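Local coordinates for ABC transporter substrate-binding protein (Bradyrhizobium japonicum, PDB 4I1D) that probably captures a small solute in the periplasm for delivery to an ABC transporter, and holds D-malate in this crystal, at residues A[223-229]-A[297-303]; A[141-147]-A[314-318]; A[253-259]-A[271-277]. All blocks are in the same frame, centred on the assembly; numbering follows the deposited sequence.

Contact 1 of 3, residues A[223-229]-A[297-303]; sequences YNQGILQ and KQALMSY. With SO4 (sulfate ion), chain H; SO4 (sulfate ion), chain K.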
loop_
_atom_site.group_PDB
_atom_site.type_symbol
_atom_site.label_atom_id
_atom_site.label_comp_id
_atom_site.label_asym_id
_atom_site.label_seq_id
_atom_site.Cartn_x
_atom_site.Cartn_y
_atom_site.Cartn_z
ATOM N N TYR A 223 -32.595 33.613 9.152
ATOM C CA TYR A 223 -31.318 34.125 9.629
ATOM C C TYR A 223 -31.158 33.816 11.123
ATOM O O TYR A 223 -30.063 33.924 11.684
ATOM C CB TYR A 223 -31.169 35.624 9.355
ATOM C CG TYR A 223 -30.717 35.963 7.939
ATOM C CD1 TYR A 223 -29.453 35.591 7.479
ATOM C CD2 TYR A 223 -31.545 36.674 7.079
ATOM C CE1 TYR A 223 -29.034 35.893 6.194
ATOM C CE2 TYR A 223 -31.133 36.994 5.786
ATOM C CZ TYR A 223 -29.882 36.603 5.351
ATOM O OH TYR A 223 -29.486 36.927 4.074
ATOM N N ASN A 224 -32.248 33.414 11.767
ATOM C CA ASN A 224 -32.156 33.112 13.196
ATOM C C ASN A 224 -31.086 32.061 13.479
ATOM O O ASN A 224 -31.116 30.969 12.916
ATOM C CB ASN A 224 -33.496 32.670 13.770
ATOM C CG ASN A 224 -33.498 32.672 15.284
ATOM O OD1 ASN A 224 -33.014 33.616 15.912
ATOM N ND2 ASN A 224 -34.026 31.608 15.881
ATOM N N GLN A 225 -30.136 32.409 14.338
ATOM C CA GLN A 225 -29.027 31.520 14.689
ATOM C C GLN A 225 -28.135 31.197 13.498
ATOM O O GLN A 225 -27.387 30.216 13.521
ATOM C CB GLN A 225 -29.522 30.224 15.345
ATOM C CG GLN A 225 -30.222 30.439 16.687
ATOM C CD GLN A 225 -30.102 29.235 17.610
ATOM O OE1 GLN A 225 -30.091 28.087 17.158
ATOM N NE2 GLN A 225 -29.988 29.495 18.911
ATOM N N GLY A 226 -28.214 32.019 12.456
ATOM C CA GLY A 226 -27.309 31.871 11.331
ATOM C C GLY A 226 -25.899 32.182 11.786
ATOM O O GLY A 226 -25.705 32.855 12.798
ATOM N N ILE A 227 -24.909 31.675 11.061
ATOM C CA ILE A 227 -23.522 32.032 11.322
ATOM C C ILE A 227 -23.058 33.086 10.301
ATOM O O ILE A 227 -22.934 32.808 9.100
ATOM C CB ILE A 227 -22.594 30.805 11.290
ATOM C CG1 ILE A 227 -23.020 29.774 12.337
ATOM C CG2 ILE A 227 -21.160 31.233 11.532
ATOM C CD1 ILE A 227 -24.185 28.926 11.906
ATOM N N LEU A 228 -22.824 34.301 10.791
ATOM C CA LEU A 228 -22.482 35.434 9.931
ATOM C C LEU A 228 -20.980 35.467 9.666
ATOM O O LEU A 228 -20.171 35.528 10.599
ATOM C CB LEU A 228 -22.937 36.747 10.566
ATOM C CG LEU A 228 -22.631 38.008 9.763
ATOM C CD1 LEU A 228 -23.153 37.896 8.316
ATOM C CD2 LEU A 228 -23.225 39.202 10.469
ATOM N N GLN A 229 -20.618 35.423 8.391
ATOM C CA GLN A 229 -19.224 35.304 7.993
ATOM C C GLN A 229 -18.880 36.326 6.921
ATOM O O GLN A 229 -19.758 37.049 6.451
ATOM C CB GLN A 229 -18.966 33.895 7.469
ATOM C CG GLN A 229 -19.245 32.813 8.508
ATOM C CD GLN A 229 -19.535 31.465 7.863
ATOM O OE1 GLN A 229 -20.675 30.979 7.877
ATOM N NE2 GLN A 229 -18.509 30.863 7.285
ATOM N N LYS A 297 -29.648 38.500 14.981
ATOM C CA LYS A 297 -30.137 37.135 15.222
ATOM C C LYS A 297 -29.024 36.099 15.074
ATOM O O LYS A 297 -29.255 34.917 15.285
ATOM C CB LYS A 297 -31.226 36.757 14.208
ATOM C CG LYS A 297 -32.492 37.595 14.224
ATOM C CD LYS A 297 -33.308 37.306 12.967
ATOM C CE LYS A 297 -34.579 38.131 12.903
ATOM N NZ LYS A 297 -35.782 37.255 12.938
ATOM N N GLN A 298 -27.832 36.525 14.672
ATOM C CA GLN A 298 -26.814 35.572 14.227
ATOM C C GLN A 298 -25.575 35.492 15.104
ATOM O O GLN A 298 -25.283 36.399 15.880
ATOM C CB GLN A 298 -26.359 35.911 12.812
ATOM C CG GLN A 298 -27.384 35.616 11.740
ATOM C CD GLN A 298 -26.905 36.053 10.367
ATOM O OE1 GLN A 298 -26.103 35.367 9.724
ATOM N NE2 GLN A 298 -27.389 37.206 9.916
ATOM N N ALA A 299 -24.842 34.394 14.956
ATOM C CA ALA A 299 -23.517 34.286 15.538
ATOM C C ALA A 299 -22.512 34.935 14.588
ATOM O O ALA A 299 -22.431 34.590 13.404
ATOM C CB ALA A 299 -23.163 32.838 15.774
ATOM N N LEU A 300 -21.757 35.892 15.103
ATOM C CA LEU A 300 -20.721 36.507 14.314
ATOM C C LEU A 300 -19.461 35.657 14.425
ATOM O O LEU A 300 -18.847 35.577 15.491
ATOM C CB LEU A 300 -20.464 37.927 14.822
ATOM C CG LEU A 300 -19.463 38.737 14.003
ATOM C CD1 LEU A 300 -19.920 38.886 12.534
ATOM C CD2 LEU A 300 -19.263 40.093 14.657
HETATM N N MSE A 301 -19.081 35.007 13.335
HETATM C CA MSE A 301 -17.893 34.155 13.364
HETATM C C MSE A 301 -16.651 34.912 13.830
HETATM O O MSE A 301 -16.360 36.007 13.341
HETATM C CB MSE A 301 -17.624 33.523 12.000
HETATM C CG MSE A 301 -16.294 32.761 11.963
HETATM SE SE MSE A 301 -16.235 31.413 10.554
HETATM C CE MSE A 301 -17.805 30.403 11.117
ATOM N N SER A 302 -15.931 34.326 14.783
ATOM C CA SER A 302 -14.646 34.861 15.241
ATOM C C SER A 302 -13.482 34.251 14.460
ATOM O O SER A 302 -13.056 33.119 14.726
ATOM C CB SER A 302 -14.454 34.593 16.746
ATOM O OG SER A 302 -13.177 35.021 17.192
ATOM N N TYR A 303 -12.978 35.003 13.489
ATOM C CA TYR A 303 -11.800 34.603 12.729
ATOM C C TYR A 303 -10.532 34.581 13.574
ATOM O O TYR A 303 -9.617 33.816 13.294
ATOM C CB TYR A 303 -11.649 35.482 11.477
ATOM C CG TYR A 303 -12.797 35.220 10.547
ATOM C CD1 TYR A 303 -12.921 33.987 9.913
ATOM C CD2 TYR A 303 -13.798 36.164 10.360
ATOM C CE1 TYR A 303 -13.990 33.716 9.080
ATOM C CE2 TYR A 303 -14.870 35.905 9.536
ATOM C CZ TYR A 303 -14.965 34.680 8.894
ATOM O OH TYR A 303 -16.038 34.415 8.062
HETATM S S SO4 H . -12.627 38.300 14.903
HETATM O O1 SO4 H . -13.792 38.335 14.019
HETATM O O2 SO4 H . -11.553 39.088 14.299
HETATM O O3 SO4 H . -12.974 38.822 16.225
HETATM O O4 SO4 H . -12.183 36.919 15.071
HETATM S S SO4 K . -37.418 34.391 11.109
HETATM O O1 SO4 K . -38.607 35.226 10.965
HETATM O O2 SO4 K . -36.395 34.817 10.147
HETATM O O3 SO4 K . -36.910 34.503 12.480
HETATM O O4 SO4 K . -37.799 33.012 10.821
#
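L228 and A299 sit on neighbouring parallel strands, and the backbone does most of the joining. L228 N donates to A299 O at 2.7 Å, and A299 N reaches G226 O at 2.8 Å. L228 O then takes M301 N at 3.0 Å, while just before the paired residues, Q225 N bonds to K297 O. Y223 to G226 form a type II turn that leads into the strand, with Q225 at its left-handed third position.

Apolar contacts line both faces. I227 and A299 share one, and there the selenomethionine M301 bends at chi3 (-57°) to bring CE within 3.5 Å of I227 CG2, a tight fit. M152 and E148 of helix 146-153 also pack on that side. On the other face L228 CD2 meets L300 CD1 at 3.9 Å, two branched chains crossing with their methyls together.

Among the polar groups, the long, flexible Q298 suits its buried place because an amide can both give and accept. Its NE2 lies 3.6 Å from Y223 CD1, amide and ring planes 31° apart, and donates to N294 O, while OE1, which lies against L228 CB, is bonded to S106 OG. A leucine here would probably leave N294 O and S106 OG without their mates in a buried spot. Farther along, Y303 OH stands 3.0 Å from Q229 CB and is held by S230 N.

The short strand 299-300 thus runs parallel beside strand 219-235 and adds a strand to the sheet, in which 219-235 also pairs with strands 59-63 and 100-112, consistent with the long linking strands of type II periplasmic binding proteins.

Contact 2 of 3, residues A[141-147]-A[314-318]; sequences NHPIATL and AEKRW. With ACT (acetate ion), chain S.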
loop_
_atom_site.group_PDB
_atom_site.type_symbol
_atom_site.label_atom_id
_atom_site.label_comp_id
_atom_site.label_asym_id
_atom_site.label_seq_id
_atom_site.Cartn_x
_atom_site.Cartn_y
_atom_site.Cartn_z
ATOM N N ASN A 141 -19.676 18.893 5.281
ATOM C CA ASN A 141 -18.539 18.088 5.735
ATOM C C ASN A 141 -17.355 18.987 6.033
ATOM O O ASN A 141 -16.364 18.987 5.299
ATOM C CB ASN A 141 -18.137 17.035 4.694
ATOM C CG ASN A 141 -17.184 15.983 5.258
ATOM O OD1 ASN A 141 -16.452 16.231 6.223
ATOM N ND2 ASN A 141 -17.197 14.795 4.659
ATOM N N HIS A 142 -17.466 19.755 7.113
ATOM C CA HIS A 142 -16.469 20.764 7.432
ATOM C C HIS A 142 -16.730 21.366 8.805
ATOM O O HIS A 142 -17.873 21.634 9.160
ATOM C CB HIS A 142 -16.489 21.866 6.372
ATOM C CG HIS A 142 -15.217 22.642 6.289
ATOM N ND1 HIS A 142 -14.925 23.688 7.139
ATOM C CD2 HIS A 142 -14.154 22.525 5.457
ATOM C CE1 HIS A 142 -13.741 24.182 6.831
ATOM N NE2 HIS A 142 -13.252 23.495 5.814
ATOM N N PRO A 143 -15.664 21.585 9.580
ATOM C CA PRO A 143 -15.838 22.049 10.966
ATOM C C PRO A 143 -16.353 23.484 11.078
ATOM O O PRO A 143 -17.119 23.775 11.997
ATOM C CB PRO A 143 -14.432 21.919 11.567
ATOM C CG PRO A 143 -13.496 21.914 10.364
ATOM C CD PRO A 143 -14.264 21.248 9.262
ATOM N N ILE A 144 -15.966 24.357 10.152
ATOM C CA ILE A 144 -16.342 25.770 10.227
ATOM C C ILE A 144 -17.859 25.980 10.131
ATOM O O ILE A 144 -18.499 25.442 9.235
ATOM C CB ILE A 144 -15.658 26.570 9.117
ATOM C CG1 ILE A 144 -14.150 26.342 9.164
ATOM C CG2 ILE A 144 -15.976 28.054 9.249
ATOM C CD1 ILE A 144 -13.499 26.999 10.327
ATOM N N ALA A 145 -18.407 26.784 11.043
ATOM C CA ALA A 145 -19.853 27.035 11.158
ATOM C C ALA A 145 -20.598 25.828 11.725
ATOM O O ALA A 145 -21.535 25.983 12.503
ATOM C CB ALA A 145 -20.458 27.449 9.818
ATOM N N THR A 146 -20.181 24.631 11.328
ATOM C CA THR A 146 -20.799 23.404 11.827
ATOM C C THR A 146 -20.657 23.276 13.353
ATOM O O THR A 146 -21.642 23.004 14.057
ATOM C CB THR A 146 -20.206 22.163 11.123
ATOM O OG1 THR A 146 -20.275 22.344 9.703
ATOM C CG2 THR A 146 -20.966 20.896 11.505
ATOM N N LEU A 147 -19.440 23.476 13.866
ATOM C CA LEU A 147 -19.213 23.420 15.311
ATOM C C LEU A 147 -20.086 24.445 16.013
ATOM O O LEU A 147 -20.717 24.135 17.019
ATOM C CB LEU A 147 -17.752 23.690 15.656
ATOM C CG LEU A 147 -16.746 22.659 15.154
ATOM C CD1 LEU A 147 -15.407 22.889 15.823
ATOM C CD2 LEU A 147 -17.245 21.252 15.433
ATOM N N ALA A 314 -8.927 22.306 16.533
ATOM C CA ALA A 314 -10.299 21.906 16.219
ATOM C C ALA A 314 -10.400 21.354 14.794
ATOM O O ALA A 314 -11.014 20.306 14.572
ATOM C CB ALA A 314 -11.274 23.056 16.433
ATOM N N GLU A 315 -9.776 22.046 13.843
ATOM C CA GLU A 315 -9.796 21.615 12.444
ATOM C C GLU A 315 -9.183 20.233 12.280
ATOM O O GLU A 315 -9.748 19.390 11.588
ATOM C CB GLU A 315 -9.090 22.622 11.524
ATOM C CG GLU A 315 -9.830 23.937 11.382
ATOM C CD GLU A 315 -9.208 24.867 10.344
ATOM O OE1 GLU A 315 -9.309 24.561 9.135
ATOM O OE2 GLU A 315 -8.623 25.905 10.734
ATOM N N LYS A 316 -8.038 20.004 12.924
ATOM C CA LYS A 316 -7.362 18.712 12.831
ATOM C C LYS A 316 -8.215 17.565 13.371
ATOM O O LYS A 316 -8.045 16.416 12.966
ATOM C CB LYS A 316 -5.986 18.739 13.523
ATOM C CG LYS A 316 -5.004 19.716 12.880
ATOM C CD LYS A 316 -3.548 19.249 12.969
ATOM C CE LYS A 316 -2.628 20.194 12.174
ATOM N NZ LYS A 316 -1.218 19.699 12.007
ATOM N N ARG A 317 -9.128 17.868 14.286
ATOM C CA ARG A 317 -9.963 16.818 14.870
ATOM C C ARG A 317 -11.074 16.378 13.928
ATOM O O ARG A 317 -11.589 15.275 14.064
ATOM C CB ARG A 317 -10.557 17.245 16.221
ATOM C CG ARG A 317 -9.533 17.256 17.353
ATOM C CD ARG A 317 -10.043 17.974 18.578
ATOM N NE ARG A 317 -11.186 17.288 19.164
ATOM C CZ ARG A 317 -11.710 17.595 20.345
ATOM N NH1 ARG A 317 -11.184 18.581 21.066
ATOM N NH2 ARG A 317 -12.755 16.911 20.804
ATOM N N TRP A 318 -11.436 17.240 12.977
ATOM C CA TRP A 318 -12.546 16.943 12.080
ATOM C C TRP A 318 -12.236 15.688 11.302
ATOM O O TRP A 318 -13.086 14.816 11.150
ATOM C CB TRP A 318 -12.802 18.084 11.090
ATOM C CG TRP A 318 -14.088 17.898 10.349
ATOM C CD1 TRP A 318 -14.245 17.476 9.058
ATOM C CD2 TRP A 318 -15.405 18.092 10.872
ATOM N NE1 TRP A 318 -15.582 17.411 8.741
ATOM C CE2 TRP A 318 -16.316 17.784 9.837
ATOM C CE3 TRP A 318 -15.905 18.505 12.112
ATOM C CZ2 TRP A 318 -17.703 17.871 10.009
ATOM C CZ3 TRP A 318 -17.282 18.594 12.284
ATOM C CH2 TRP A 318 -18.164 18.279 11.236
HETATM C C ACT S . -12.942 14.130 18.159
HETATM O O ACT S . -11.785 14.604 18.031
HETATM O OXT ACT S . -13.647 14.598 19.091
HETATM C CH3 ACT S . -13.455 13.052 17.246
#
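W318 NE1 donates to N141 OD1 at 2.9 Å, a nearly straight bond (167° at the hydrogen) that lies in the plane of the indole and in the plane of the amide carbonyl, although amide and ring are turned 60° against each other. Tryptophan suits the position because one residue offers both this single N-H at its edge and a broad apolar face.

That face carries the packing. P143 CD stands 3.7 Å from the centroid of the five-membered ring and nearly above it, over the face, a CH-pi contact, and the P143 N lies over the middle of the indole. The rigid proline is well matched to a flat ring, with little side-chain freedom to lose. With CG set opposite its own backbone N (chi1 -169°), W318 swings its indole across to the loop. At the far end of the six-membered ring, T146 CG2 touches CH2 at 3.8 Å and L147 CD2 approaches CZ3 at 4.1 Å, while L147 CD1 packs on A314 CB.

The loop is braced from within. T146 OG1 donates to H142 O at 2.6 Å, using the hydroxyl while its methyl faces the tryptophan, and I144 N bonds to H142 ND1. On helix 309-321, E315 forms a salt bridge with R69, and R317 pairs with D167 besides holding an acetate, probably from the crystallisation liquor, through NE and NH2.

Here the turn between parallel strand 137-140 and helix 146-153, as found in alpha/beta lobes, receives helix 309-321 near the C-terminus. N141 also bonds through its backbone to W184, next to T185 of the D-malate pocket.

Contact 3 of 3, residues A[253-259]-A[271-277]; sequences VDPVHQA and NPKAFET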
loop_
_atom_site.group_PDB
_atom_site.type_symbol
_atom_site.label_atom_id
_atom_site.label_comp_id
_atom_site.label_asym_id
_atom_site.label_seq_id
_atom_site.Cartn_x
_atom_site.Cartn_y
_atom_site.Cartn_z
ATOM N N VAL A 253 -13.593 48.807 -2.054
ATOM C CA VAL A 253 -14.385 49.039 -0.847
ATOM C C VAL A 253 -15.022 50.423 -0.857
ATOM O O VAL A 253 -15.418 50.949 0.180
ATOM C CB VAL A 253 -13.579 48.823 0.456
ATOM C CG1 VAL A 253 -12.985 47.418 0.493
ATOM C CG2 VAL A 253 -12.501 49.893 0.633
ATOM N N ASP A 254 -15.115 51.012 -2.039
ATOM C CA ASP A 254 -15.849 52.263 -2.213
ATOM C C ASP A 254 -17.310 52.027 -1.818
ATOM O O ASP A 254 -17.933 51.064 -2.270
ATOM C CB ASP A 254 -15.732 52.730 -3.671
ATOM C CG ASP A 254 -16.568 53.963 -3.968
ATOM O OD1 ASP A 254 -16.010 55.086 -3.951
ATOM O OD2 ASP A 254 -17.780 53.807 -4.237
ATOM N N PRO A 255 -17.853 52.886 -0.944
ATOM C CA PRO A 255 -19.254 52.789 -0.520
ATOM C C PRO A 255 -20.232 52.458 -1.660
ATOM O O PRO A 255 -21.000 51.504 -1.524
ATOM C CB PRO A 255 -19.533 54.186 0.039
ATOM C CG PRO A 255 -18.227 54.585 0.630
ATOM C CD PRO A 255 -17.154 53.992 -0.266
ATOM N N VAL A 256 -20.193 53.233 -2.740
ATOM C CA VAL A 256 -21.112 53.048 -3.857
ATOM C C VAL A 256 -20.930 51.701 -4.551
ATOM O O VAL A 256 -21.896 50.965 -4.749
ATOM C CB VAL A 256 -20.974 54.176 -4.896
ATOM C CG1 VAL A 256 -21.919 53.939 -6.062
ATOM C CG2 VAL A 256 -21.244 55.525 -4.251
ATOM N N HIS A 257 -19.695 51.381 -4.924
ATOM C CA HIS A 257 -19.422 50.112 -5.594
ATOM C C HIS A 257 -19.914 48.974 -4.709
ATOM O O HIS A 257 -20.567 48.038 -5.170
ATOM C CB HIS A 257 -17.926 49.947 -5.876
ATOM C CG HIS A 257 -17.391 50.913 -6.887
ATOM N ND1 HIS A 257 -16.041 51.125 -7.073
ATOM C CD2 HIS A 257 -18.024 51.726 -7.767
ATOM C CE1 HIS A 257 -15.866 52.026 -8.023
ATOM N NE2 HIS A 257 -17.053 52.405 -8.463
ATOM N N GLN A 258 -19.598 49.084 -3.426
ATOM C CA GLN A 258 -20.001 48.112 -2.429
ATOM C C GLN A 258 -21.520 48.019 -2.282
ATOM O O GLN A 258 -22.070 46.927 -2.223
ATOM C CB GLN A 258 -19.356 48.467 -1.088
ATOM C CG GLN A 258 -17.892 48.047 -0.988
ATOM C CD GLN A 258 -17.750 46.633 -0.469
ATOM O OE1 GLN A 258 -18.370 46.272 0.533
ATOM N NE2 GLN A 258 -16.944 45.818 -1.151
ATOM N N ALA A 259 -22.195 49.164 -2.215
ATOM C CA ALA A 259 -23.646 49.172 -2.098
ATOM C C ALA A 259 -24.290 48.519 -3.323
ATOM O O ALA A 259 -25.432 48.070 -3.266
ATOM C CB ALA A 259 -24.191 50.618 -1.885
ATOM N N ASN A 271 -18.199 46.878 3.404
ATOM C CA ASN A 271 -18.114 48.238 3.929
ATOM C C ASN A 271 -19.479 48.725 4.372
ATOM O O ASN A 271 -20.331 49.038 3.538
ATOM C CB ASN A 271 -17.532 49.195 2.881
ATOM C CG ASN A 271 -17.320 50.607 3.425
ATOM O OD1 ASN A 271 -17.868 50.984 4.466
ATOM N ND2 ASN A 271 -16.525 51.392 2.717
ATOM N N PRO A 272 -19.693 48.795 5.692
ATOM C CA PRO A 272 -20.997 49.185 6.232
ATOM C C PRO A 272 -21.427 50.588 5.786
ATOM O O PRO A 272 -22.617 50.903 5.871
ATOM C CB PRO A 272 -20.785 49.119 7.752
ATOM C CG PRO A 272 -19.309 49.240 7.936
ATOM C CD PRO A 272 -18.704 48.551 6.754
ATOM N N LYS A 273 -20.488 51.404 5.311
ATOM C CA LYS A 273 -20.827 52.725 4.782
ATOM C C LYS A 273 -21.746 52.617 3.566
ATOM O O LYS A 273 -22.472 53.558 3.240
ATOM C CB LYS A 273 -19.571 53.521 4.410
ATOM C CG LYS A 273 -18.795 54.075 5.595
ATOM C CD LYS A 273 -18.581 55.579 5.462
ATOM C CE LYS A 273 -17.783 56.132 6.639
ATOM N NZ LYS A 273 -17.874 57.620 6.746
ATOM N N ALA A 274 -21.709 51.469 2.897
ATOM C CA ALA A 274 -22.575 51.231 1.747
ATOM C C ALA A 274 -24.051 51.489 2.065
ATOM O O ALA A 274 -24.810 51.916 1.203
ATOM C CB ALA A 274 -22.393 49.808 1.243
ATOM N N PHE A 275 -24.451 51.220 3.306
ATOM C CA PHE A 275 -25.847 51.342 3.713
ATOM C C PHE A 275 -26.296 52.782 3.857
ATOM O O PHE A 275 -27.492 53.056 3.965
ATOM C CB PHE A 275 -26.092 50.621 5.035
ATOM C CG PHE A 275 -26.205 49.140 4.904
ATOM C CD1 PHE A 275 -25.259 48.309 5.481
ATOM C CD2 PHE A 275 -27.257 48.573 4.208
ATOM C CE1 PHE A 275 -25.362 46.935 5.371
ATOM C CE2 PHE A 275 -27.366 47.197 4.092
ATOM C CZ PHE A 275 -26.415 46.377 4.675
ATOM N N GLU A 276 -25.335 53.698 3.871
ATOM C CA GLU A 276 -25.629 55.117 3.983
ATOM C C GLU A 276 -25.646 55.787 2.615
ATOM O O GLU A 276 -25.763 57.010 2.531
ATOM C CB GLU A 276 -24.579 55.799 4.857
ATOM C CG GLU A 276 -24.327 55.104 6.183
ATOM C CD GLU A 276 -22.911 55.313 6.692
ATOM O OE1 GLU A 276 -22.573 54.750 7.760
ATOM O OE2 GLU A 276 -22.136 56.034 6.019
ATOM N N THR A 277 -25.521 55.002 1.544
ATOM C CA THR A 277 -25.387 55.576 0.199
ATOM C C THR A 277 -26.711 55.827 -0.512
ATOM O O THR A 277 -26.769 56.616 -1.455
ATOM C CB THR A 277 -24.537 54.686 -0.731
ATOM O OG1 THR A 277 -25.121 53.381 -0.797
ATOM C CG2 THR A 277 -23.110 54.578 -0.225
#
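This is a helix-to-loop packing contact on the outer part of the fold, away from the annotated sites: the short helix 255-260 lies against a 3-10 segment, 272-276, that begins with an Asx turn at N271. Asparagine suits the corner because its amide offers a donor and an acceptor at once. ND2 donates to V253 O at 2.8 Å, in line with the carbonyl and within its own amide plane, just where helix 242-252 has ended. OD1 accepts from K273 N at 2.8 Å, the donor standing above the carbonyl plane, and this closes the Asx turn.

N271 gives a second bond across the contact, from its backbone N. Q258, bent at chi2 (-88°), brings OE1 to N271 N at 2.9 Å, the donor again above the carbonyl plane; its NE2 is bonded to A252 O and Y102 O, so both ends of the buried amide are used.

The helix start is itself well built. D254 is the N-cap, its OD2 accepting from H257 N at 3.2 Å on the lone pair turned away from OD1, and P255, which has no N-H to give, fits the first turn. Small residues allow the close approach in the middle: A274 CB comes within 3.7 Å of A259 CB and rests beside P255 O. At the end of the segment, the T277 methyl CG2 settles 3.6 Å from P255 CB.

Overall arrangement
The contacts are nested along the chain: contact 2 closes the widest loop, contact 1 lies inside it, and contact 3, whose segments are only 12 residues apart, lies inside contact 1. Contacts 1 and 2, with centres 16 Å apart, touch directly, M301 CE meeting I144 CG2 at 3.5 Å, and helix 146-153, which begins in contact 2, covers the I227 face of contact 1. Contact 3 stands apart, its centre about 21 Å from that of contact 1 and about 33 Å from that of contact 2, from which it lies across the chain's centre. Strand 219-235 of contact 1 thus lies between the two outer packings, consistent with a two-lobed binding protein.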